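Local structure of glutaconate CoA-transferase subunit A (Acidaminococcus fermentans, 1POI) at residues A201-I214 / I229-G243. The protein catalyses, as one of the enzyme's two kinds of subunit, the transfer of coenzyme A from acetyl-CoA to (R)-2-hydroxyglutarate and to related acids such as glutaconate. Sequence-based numbering, arbitrary orientation.
Sequences AEAAKYTIVTCEEI and IPGMCVDAVVLAPYG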
ATOM      1  N   ALA A 201      -0.424  13.378 -24.498  1.00  7.20           N
ATOM      2  CA  ALA A 201      -1.729  12.672 -24.524  1.00  9.88           C
ATOM      3  C   ALA A 201      -2.853  13.700 -24.320  1.00 12.11           C
ATOM      4  O   ALA A 201      -4.032  13.353 -24.369  1.00 14.12           O
ATOM      5  CB  ALA A 201      -1.818  11.612 -23.427  1.00  2.40           C
ATOM      6  N   GLU A 202      -2.472  14.913 -23.923  1.00  9.62           N
ATOM      7  CA  GLU A 202      -3.417  15.984 -23.729  1.00 11.32           C
ATOM      8  C   GLU A 202      -3.441  16.782 -25.033  1.00 11.53           C
ATOM      9  O   GLU A 202      -4.517  17.158 -25.515  1.00 13.54           O
ATOM     10  CB  GLU A 202      -3.013  16.886 -22.552  1.00 11.52           C
ATOM     11  CG  GLU A 202      -3.950  18.080 -22.364  1.00 14.29           C
ATOM     12  CD  GLU A 202      -3.936  18.690 -20.960  1.00 18.43           C
ATOM     13  OE1 GLU A 202      -2.849  19.028 -20.446  1.00 21.08           O
ATOM     14  OE2 GLU A 202      -5.027  18.860 -20.376  1.00 16.37           O
ATOM     15  N   ALA A 203      -2.255  17.015 -25.597  1.00  8.16           N
ATOM     16  CA  ALA A 203      -2.098  17.754 -26.840  1.00  8.06           C
ATOM     17  C   ALA A 203      -2.627  17.022 -28.058  1.00 11.36           C
ATOM     18  O   ALA A 203      -3.537  17.504 -28.716  1.00 15.42           O
ATOM     19  CB  ALA A 203      -0.658  18.123 -27.062  1.00  7.15           C
ATOM     20  N   ALA A 204      -2.066  15.853 -28.356  1.00 13.18           N
ATOM     21  CA  ALA A 204      -2.462  15.067 -29.528  1.00  8.82           C
ATOM     22  C   ALA A 204      -3.946  14.958 -29.735  1.00  6.16           C
ATOM     23  O   ALA A 204      -4.696  14.864 -28.782  1.00  3.45           O
ATOM     24  CB  ALA A 204      -1.872  13.675 -29.463  1.00  8.11           C
ATOM     25  N   LYS A 205      -4.349  14.991 -31.001  1.00  8.27           N
ATOM     26  CA  LYS A 205      -5.741  14.871 -31.370  1.00  9.06           C
ATOM     27  C   LYS A 205      -6.210  13.476 -31.074  1.00  8.79           C
ATOM     28  O   LYS A 205      -7.331  13.290 -30.611  1.00  9.17           O
ATOM     29  CB  LYS A 205      -5.945  15.176 -32.850  1.00 14.54           C
ATOM     30  CG  LYS A 205      -7.394  14.959 -33.303  1.00 20.76           C
ATOM     31  CD  LYS A 205      -7.625  15.396 -34.730  1.00 28.19           C
ATOM     32  CE  LYS A 205      -8.927  14.824 -35.281  1.00 31.15           C
ATOM     33  NZ  LYS A 205     -10.092  15.108 -34.396  1.00 37.39           N
ATOM     34  N   TYR A 206      -5.375  12.501 -31.417  1.00 13.28           N
ATOM     35  CA  TYR A 206      -5.657  11.084 -31.173  1.00 19.90           C
ATOM     36  C   TYR A 206      -4.575  10.527 -30.252  1.00 20.12           C
ATOM     37  O   TYR A 206      -3.390  10.850 -30.439  1.00 23.79           O
ATOM     38  CB  TYR A 206      -5.644  10.289 -32.479  1.00 21.27           C
ATOM     39  CG  TYR A 206      -6.776  10.638 -33.402  1.00 29.51           C
ATOM     40  CD1 TYR A 206      -8.068  10.188 -33.142  1.00 30.01           C
ATOM     41  CD2 TYR A 206      -6.568  11.475 -34.507  1.00 33.55           C
ATOM     42  CE1 TYR A 206      -9.131  10.568 -33.949  1.00 35.88           C
ATOM     43  CE2 TYR A 206      -7.619  11.860 -35.323  1.00 35.24           C
ATOM     44  CZ  TYR A 206      -8.901  11.410 -35.037  1.00 38.91           C
ATOM     45  OH  TYR A 206      -9.967  11.829 -35.812  1.00 44.54           O
ATOM     46  N   THR A 207      -4.960   9.714 -29.265  1.00 15.22           N
ATOM     47  CA  THR A 207      -3.979   9.120 -28.350  1.00 13.99           C
ATOM     48  C   THR A 207      -4.097   7.613 -28.230  1.00 10.54           C
ATOM     49  O   THR A 207      -5.193   7.080 -27.982  1.00  7.75           O
ATOM     50  CB  THR A 207      -4.044   9.713 -26.920  1.00 12.75           C
ATOM     51  OG1 THR A 207      -3.637  11.084 -26.950  1.00 18.03           O
ATOM     52  CG2 THR A 207      -3.084   8.966 -25.990  1.00 12.05           C
ATOM     53  N   ILE A 208      -2.976   6.927 -28.423  1.00  9.49           N
ATOM     54  CA  ILE A 208      -2.958   5.467 -28.292  1.00 15.56           C
ATOM     55  C   ILE A 208      -2.104   5.096 -27.077  1.00 15.85           C
ATOM     56  O   ILE A 208      -0.949   5.574 -26.930  1.00 15.27           O
ATOM     57  CB  ILE A 208      -2.405   4.754 -29.557  1.00 16.52           C
ATOM     58  CG1 ILE A 208      -3.201   5.193 -30.798  1.00 15.86           C
ATOM     59  CG2 ILE A 208      -2.545   3.222 -29.397  1.00 15.21           C
ATOM     60  CD1 ILE A 208      -2.475   5.004 -32.093  1.00 13.54           C
ATOM     61  N   VAL A 209      -2.681   4.283 -26.197  1.00 10.60           N
ATOM     62  CA  VAL A 209      -1.979   3.863 -24.996  1.00 14.79           C
ATOM     63  C   VAL A 209      -1.724   2.343 -24.950  1.00 14.32           C
ATOM     64  O   VAL A 209      -2.667   1.540 -24.946  1.00 14.05           O
ATOM     65  CB  VAL A 209      -2.756   4.332 -23.706  1.00 15.96           C
ATOM     66  CG1 VAL A 209      -4.117   3.653 -23.634  1.00 16.05           C
ATOM     67  CG2 VAL A 209      -1.968   4.017 -22.430  1.00 10.79           C
ATOM     68  N   THR A 210      -0.460   1.932 -25.028  1.00 16.30           N
ATOM     69  CA  THR A 210      -0.169   0.492 -24.901  1.00 18.14           C
ATOM     70  C   THR A 210       0.100   0.305 -23.401  1.00 20.38           C
ATOM     71  O   THR A 210       0.803   1.138 -22.788  1.00 23.80           O
ATOM     72  CB  THR A 210       1.048   0.025 -25.714  1.00 15.04           C
ATOM     73  OG1 THR A 210       2.143   0.913 -25.491  1.00 18.32           O
ATOM     74  CG2 THR A 210       0.727  -0.033 -27.195  1.00 15.52           C
ATOM     75  N   CYS A 211      -0.480  -0.734 -22.804  1.00 16.50           N
ATOM     76  CA  CYS A 211      -0.314  -0.971 -21.386  1.00 13.10           C
ATOM     77  C   CYS A 211       0.010  -2.433 -21.006  1.00 15.30           C
ATOM     78  O   CYS A 211      -0.388  -3.371 -21.685  1.00 19.63           O
ATOM     79  CB  CYS A 211      -1.579  -0.524 -20.700  1.00  8.13           C
ATOM     80  SG  CYS A 211      -2.925  -1.585 -21.080  1.00 10.94           S
ATOM     81  N   GLU A 212       0.714  -2.621 -19.895  1.00 14.72           N
ATOM     82  CA  GLU A 212       1.107  -3.941 -19.409  1.00  8.59           C
ATOM     83  C   GLU A 212      -0.100  -4.705 -18.960  1.00  9.86           C
ATOM     84  O   GLU A 212      -0.140  -5.925 -19.028  1.00 14.07           O
ATOM     85  CB  GLU A 212       2.054  -3.787 -18.232  1.00  9.35           C
ATOM     86  CG  GLU A 212       3.329  -3.066 -18.551  1.00 10.55           C
ATOM     87  CD  GLU A 212       4.286  -3.929 -19.334  1.00 13.24           C
ATOM     88  OE1 GLU A 212       4.101  -5.157 -19.351  1.00 15.89           O
ATOM     89  OE2 GLU A 212       5.238  -3.387 -19.923  1.00 14.06           O
ATOM     90  N   GLU A 213      -1.045  -4.001 -18.370  1.00 11.47           N
ATOM     91  CA  GLU A 213      -2.267  -4.642 -17.941  1.00 13.35           C
ATOM     92  C   GLU A 213      -3.441  -3.695 -17.968  1.00 10.22           C
ATOM     93  O   GLU A 213      -3.280  -2.482 -17.940  1.00  9.84           O
ATOM     94  CB  GLU A 213      -2.111  -5.248 -16.562  1.00 20.45           C
ATOM     95  CG  GLU A 213      -1.493  -4.310 -15.567  1.00 25.76           C
ATOM     96  CD  GLU A 213      -1.339  -4.950 -14.214  1.00 27.80           C
ATOM     97  OE1 GLU A 213      -2.090  -5.917 -13.926  1.00 23.30           O
ATOM     98  OE2 GLU A 213      -0.460  -4.471 -13.456  1.00 30.25           O
ATOM     99  N   ILE A 214      -4.620  -4.290 -18.000  1.00  8.95           N
ATOM    100  CA  ILE A 214      -5.878  -3.590 -18.056  1.00 11.51           C
ATOM    101  C   ILE A 214      -6.675  -3.982 -16.820  1.00 15.17           C
ATOM    102  O   ILE A 214      -6.812  -5.176 -16.522  1.00 17.66           O
ATOM    103  CB  ILE A 214      -6.671  -4.032 -19.357  1.00 11.49           C
ATOM    104  CG1 ILE A 214      -5.907  -3.585 -20.618  1.00 12.17           C
ATOM    105  CG2 ILE A 214      -8.110  -3.505 -19.349  1.00  5.34           C
ATOM    106  CD1 ILE A 214      -6.592  -3.925 -21.926  1.00 12.86           C
ATOM    107  N   ILE A 229      -3.883  10.137 -16.397  1.00 14.39           N
ATOM    108  CA  ILE A 229      -4.639  10.624 -17.543  1.00 11.32           C
ATOM    109  C   ILE A 229      -6.080  10.131 -17.456  1.00 13.15           C
ATOM    110  O   ILE A 229      -6.322   8.966 -17.110  1.00 13.61           O
ATOM    111  CB  ILE A 229      -4.030  10.152 -18.880  1.00  7.65           C
ATOM    112  CG1 ILE A 229      -2.582  10.610 -19.009  1.00  2.00           C
ATOM    113  CG2 ILE A 229      -4.808  10.768 -20.058  1.00  6.06           C
ATOM    114  CD1 ILE A 229      -1.815   9.755 -19.971  1.00  2.00           C
ATOM    115  N   PRO A 230      -7.056  11.032 -17.710  1.00 13.79           N
ATOM    116  CA  PRO A 230      -8.505  10.770 -17.686  1.00 11.01           C
ATOM    117  C   PRO A 230      -8.862  10.075 -18.978  1.00 13.14           C
ATOM    118  O   PRO A 230      -8.306  10.416 -20.024  1.00 13.47           O
ATOM    119  CB  PRO A 230      -9.113  12.167 -17.708  1.00 10.10           C
ATOM    120  CG  PRO A 230      -7.951  13.108 -17.450  1.00 12.37           C
ATOM    121  CD  PRO A 230      -6.791  12.442 -18.040  1.00 10.82           C
ATOM    122  N   GLY A 231      -9.834   9.169 -18.924  1.00 14.11           N
ATOM    123  CA  GLY A 231     -10.255   8.445 -20.109  1.00 17.56           C
ATOM    124  C   GLY A 231     -10.474   9.291 -21.351  1.00 21.54           C
ATOM    125  O   GLY A 231     -10.011   8.931 -22.437  1.00 21.76           O
ATOM    126  N   MET A 232     -11.140  10.435 -21.173  1.00 23.03           N
ATOM    127  CA  MET A 232     -11.450  11.390 -22.249  1.00 22.85           C
ATOM    128  C   MET A 232     -10.320  11.648 -23.242  1.00 21.93           C
ATOM    129  O   MET A 232     -10.564  11.728 -24.446  1.00 24.76           O
ATOM    130  CB  MET A 232     -11.892  12.736 -21.663  1.00 23.85           C
ATOM    131  CG  MET A 232     -13.145  12.668 -20.801  1.00 28.25           C
ATOM    132  SD  MET A 232     -12.845  12.754 -19.013  1.00 30.23           S
ATOM    133  CE  MET A 232     -12.139  14.461 -18.903  1.00 24.63           C
ATOM    134  N   CYS A 233      -9.090  11.764 -22.748  1.00 19.04           N
ATOM    135  CA  CYS A 233      -7.946  12.036 -23.623  1.00 16.28           C
ATOM    136  C   CYS A 233      -7.399  10.827 -24.353  1.00 12.98           C
ATOM    137  O   CYS A 233      -6.511  10.966 -25.181  1.00 14.61           O
ATOM    138  CB  CYS A 233      -6.798  12.632 -22.811  1.00 15.12           C
ATOM    139  SG  CYS A 233      -7.228  14.056 -21.801  1.00 12.73           S
ATOM    140  N   VAL A 234      -7.947   9.655 -24.072  1.00 11.01           N
ATOM    141  CA  VAL A 234      -7.460   8.411 -24.638  1.00 13.37           C
ATOM    142  C   VAL A 234      -8.433   7.725 -25.600  1.00 18.28           C
ATOM    143  O   VAL A 234      -9.584   7.445 -25.238  1.00 19.71           O
ATOM    144  CB  VAL A 234      -7.108   7.458 -23.465  1.00 13.84           C
ATOM    145  CG1 VAL A 234      -6.853   6.044 -23.947  1.00 11.97           C
ATOM    146  CG2 VAL A 234      -5.922   8.015 -22.695  1.00  8.23           C
ATOM    147  N   ASP A 235      -7.947   7.379 -26.799  1.00 20.54           N
ATOM    148  CA  ASP A 235      -8.778   6.720 -27.824  1.00 18.68           C
ATOM    149  C   ASP A 235      -8.639   5.218 -27.971  1.00 16.27           C
ATOM    150  O   ASP A 235      -9.642   4.528 -28.142  1.00 14.82           O
ATOM    151  CB  ASP A 235      -8.533   7.365 -29.166  1.00 17.79           C
ATOM    152  CG  ASP A 235      -8.869   8.784 -29.145  1.00 19.06           C
ATOM    153  OD1 ASP A 235     -10.092   9.052 -29.120  1.00 22.84           O
ATOM    154  OD2 ASP A 235      -7.925   9.616 -29.084  1.00 19.29           O
ATOM    155  N   ALA A 236      -7.397   4.733 -27.993  1.00 15.80           N
ATOM    156  CA  ALA A 236      -7.122   3.286 -28.115  1.00 17.33           C
ATOM    157  C   ALA A 236      -6.284   2.720 -26.958  1.00 16.24           C
ATOM    158  O   ALA A 236      -5.186   3.222 -26.678  1.00 17.05           O
ATOM    159  CB  ALA A 236      -6.412   2.984 -29.441  1.00 13.35           C
ATOM    160  N   VAL A 237      -6.823   1.705 -26.285  1.00 16.02           N
ATOM    161  CA  VAL A 237      -6.142   1.009 -25.186  1.00 15.37           C
ATOM    162  C   VAL A 237      -5.769  -0.371 -25.708  1.00 15.06           C
ATOM    163  O   VAL A 237      -6.640  -1.130 -26.135  1.00 14.09           O
ATOM    164  CB  VAL A 237      -7.035   0.819 -23.930  1.00 14.38           C
ATOM    165  CG1 VAL A 237      -6.351  -0.111 -22.960  1.00 18.03           C
ATOM    166  CG2 VAL A 237      -7.266   2.131 -23.229  1.00 13.64           C
ATOM    167  N   VAL A 238      -4.479  -0.688 -25.677  1.00 15.90           N
ATOM    168  CA  VAL A 238      -3.989  -1.982 -26.165  1.00 17.96           C
ATOM    169  C   VAL A 238      -3.155  -2.748 -25.118  1.00 16.53           C
ATOM    170  O   VAL A 238      -2.173  -2.224 -24.587  1.00 15.33           O
ATOM    171  CB  VAL A 238      -3.102  -1.793 -27.441  1.00 19.45           C
ATOM    172  CG1 VAL A 238      -2.742  -3.132 -28.031  1.00 17.30           C
ATOM    173  CG2 VAL A 238      -3.800  -0.916 -28.469  1.00 19.60           C
ATOM    174  N   LEU A 239      -3.530  -3.991 -24.836  1.00 16.90           N
ATOM    175  CA  LEU A 239      -2.784  -4.809 -23.865  1.00 17.35           C
ATOM    176  C   LEU A 239      -1.494  -5.301 -24.515  1.00 13.46           C
ATOM    177  O   LEU A 239      -1.540  -6.058 -25.463  1.00 18.15           O
ATOM    178  CB  LEU A 239      -3.627  -6.007 -23.410  1.00 16.35           C
ATOM    179  CG  LEU A 239      -3.103  -6.849 -22.234  1.00 21.31           C
ATOM    180  CD1 LEU A 239      -2.605  -5.964 -21.106  1.00 18.81           C
ATOM    181  CD2 LEU A 239      -4.191  -7.789 -21.703  1.00 20.03           C
ATOM    182  N   ALA A 240      -0.354  -4.816 -24.057  1.00 12.10           N
ATOM    183  CA  ALA A 240       0.925  -5.228 -24.609  1.00 10.75           C
ATOM    184  C   ALA A 240       2.016  -5.413 -23.548  1.00 12.88           C
ATOM    185  O   ALA A 240       2.780  -4.475 -23.267  1.00 11.47           O
ATOM    186  CB  ALA A 240       1.379  -4.262 -25.632  1.00  4.15           C
ATOM    187  N   PRO A 241       2.078  -6.620 -22.929  1.00 12.61           N
ATOM    188  CA  PRO A 241       3.042  -7.013 -21.898  1.00 13.40           C
ATOM    189  C   PRO A 241       4.465  -6.858 -22.391  1.00 15.81           C
ATOM    190  O   PRO A 241       4.812  -7.385 -23.437  1.00 19.60           O
ATOM    191  CB  PRO A 241       2.704  -8.469 -21.664  1.00 12.50           C
ATOM    192  CG  PRO A 241       1.220  -8.467 -21.799  1.00 14.64           C
ATOM    193  CD  PRO A 241       1.017  -7.638 -23.046  1.00 11.85           C
ATOM    194  N   TYR A 242       5.296  -6.188 -21.593  1.00 16.51           N
ATOM    195  CA  TYR A 242       6.689  -5.901 -21.926  1.00 16.72           C
ATOM    196  C   TYR A 242       6.754  -5.093 -23.204  1.00 19.19           C
ATOM    197  O   TYR A 242       7.778  -5.102 -23.896  1.00 22.69           O
ATOM    198  CB  TYR A 242       7.540  -7.174 -22.077  1.00 15.65           C
ATOM    199  CG  TYR A 242       7.607  -8.024 -20.843  1.00 10.35           C
ATOM    200  CD1 TYR A 242       6.608  -8.957 -20.592  1.00 12.24           C
ATOM    201  CD2 TYR A 242       8.640  -7.878 -19.901  1.00 11.50           C
ATOM    202  CE1 TYR A 242       6.605  -9.735 -19.436  1.00 11.71           C
ATOM    203  CE2 TYR A 242       8.648  -8.665 -18.718  1.00 13.05           C
ATOM    204  CZ  TYR A 242       7.609  -9.592 -18.508  1.00 13.27           C
ATOM    205  OH  TYR A 242       7.509 -10.374 -17.375  1.00 22.16           O
ATOM    206  N   GLY A 243       5.667  -4.376 -23.498  1.00 17.78           N
ATOM    207  CA  GLY A 243       5.609  -3.550 -24.688  1.00 13.89           C
ATOM    208  C   GLY A 243       6.691  -2.492 -24.790  1.00 12.82           C
ATOM    209  O   GLY A 243       6.838  -1.860 -25.840  1.00 15.90           O
TER
HETATM  210  O   HOH W   1      -6.626  13.121 -27.454  1.00 12.82           O
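Glu212 reaches the turn 240-243 with its carboxylate: OE1 accepts the backbone N-H of Tyr242 at 2.7 Å, on the syn side and somewhat out of the carboxylate plane, with 169° at the hydrogen. CB points away from segment 229-243, and the bend at chi2 (-75°) brings the acid group back to it. That turn is type II, with Tyr242 third, and OE2 is hydrogen-bonded to Tyr253 OH and His178 NE2. An alanine here takes away the whole carboxylate and would probably leave the Tyr242 N-H without its acceptor and His178 and Tyr253 without their shared partner.

Just before Glu212, where the chain turns a corner, strands 206-211 and 236-239 run parallel, their axes 4.8 Å and 19° apart, and Val209 N donates to Ala236 O at 2.8 Å. They form one margin of the seven-stranded parallel sheet of the Rossmann-like CoA-transferase fold, in which 236-239 is the outermost strand within this chain. Helix 6-13 covers the face bearing Ile208, Ala236 and Val238.

On the other face Val209 lies alongside Val237, pointing the same way; its CG1, set between the backbone N and carbonyl carbon, comes 3.5 Å from Val237 CG2 and 3.6 Å from Val234 CG1. Val188 adds to this cluster. Farther along, Leu239 brings CD1 against the backbone at the corner, 3.2 Å from Glu212 O and next to Glu213 CA, while its CB meets Ile214 CD1 at 3.9 Å, the two side chains crossing at a slant.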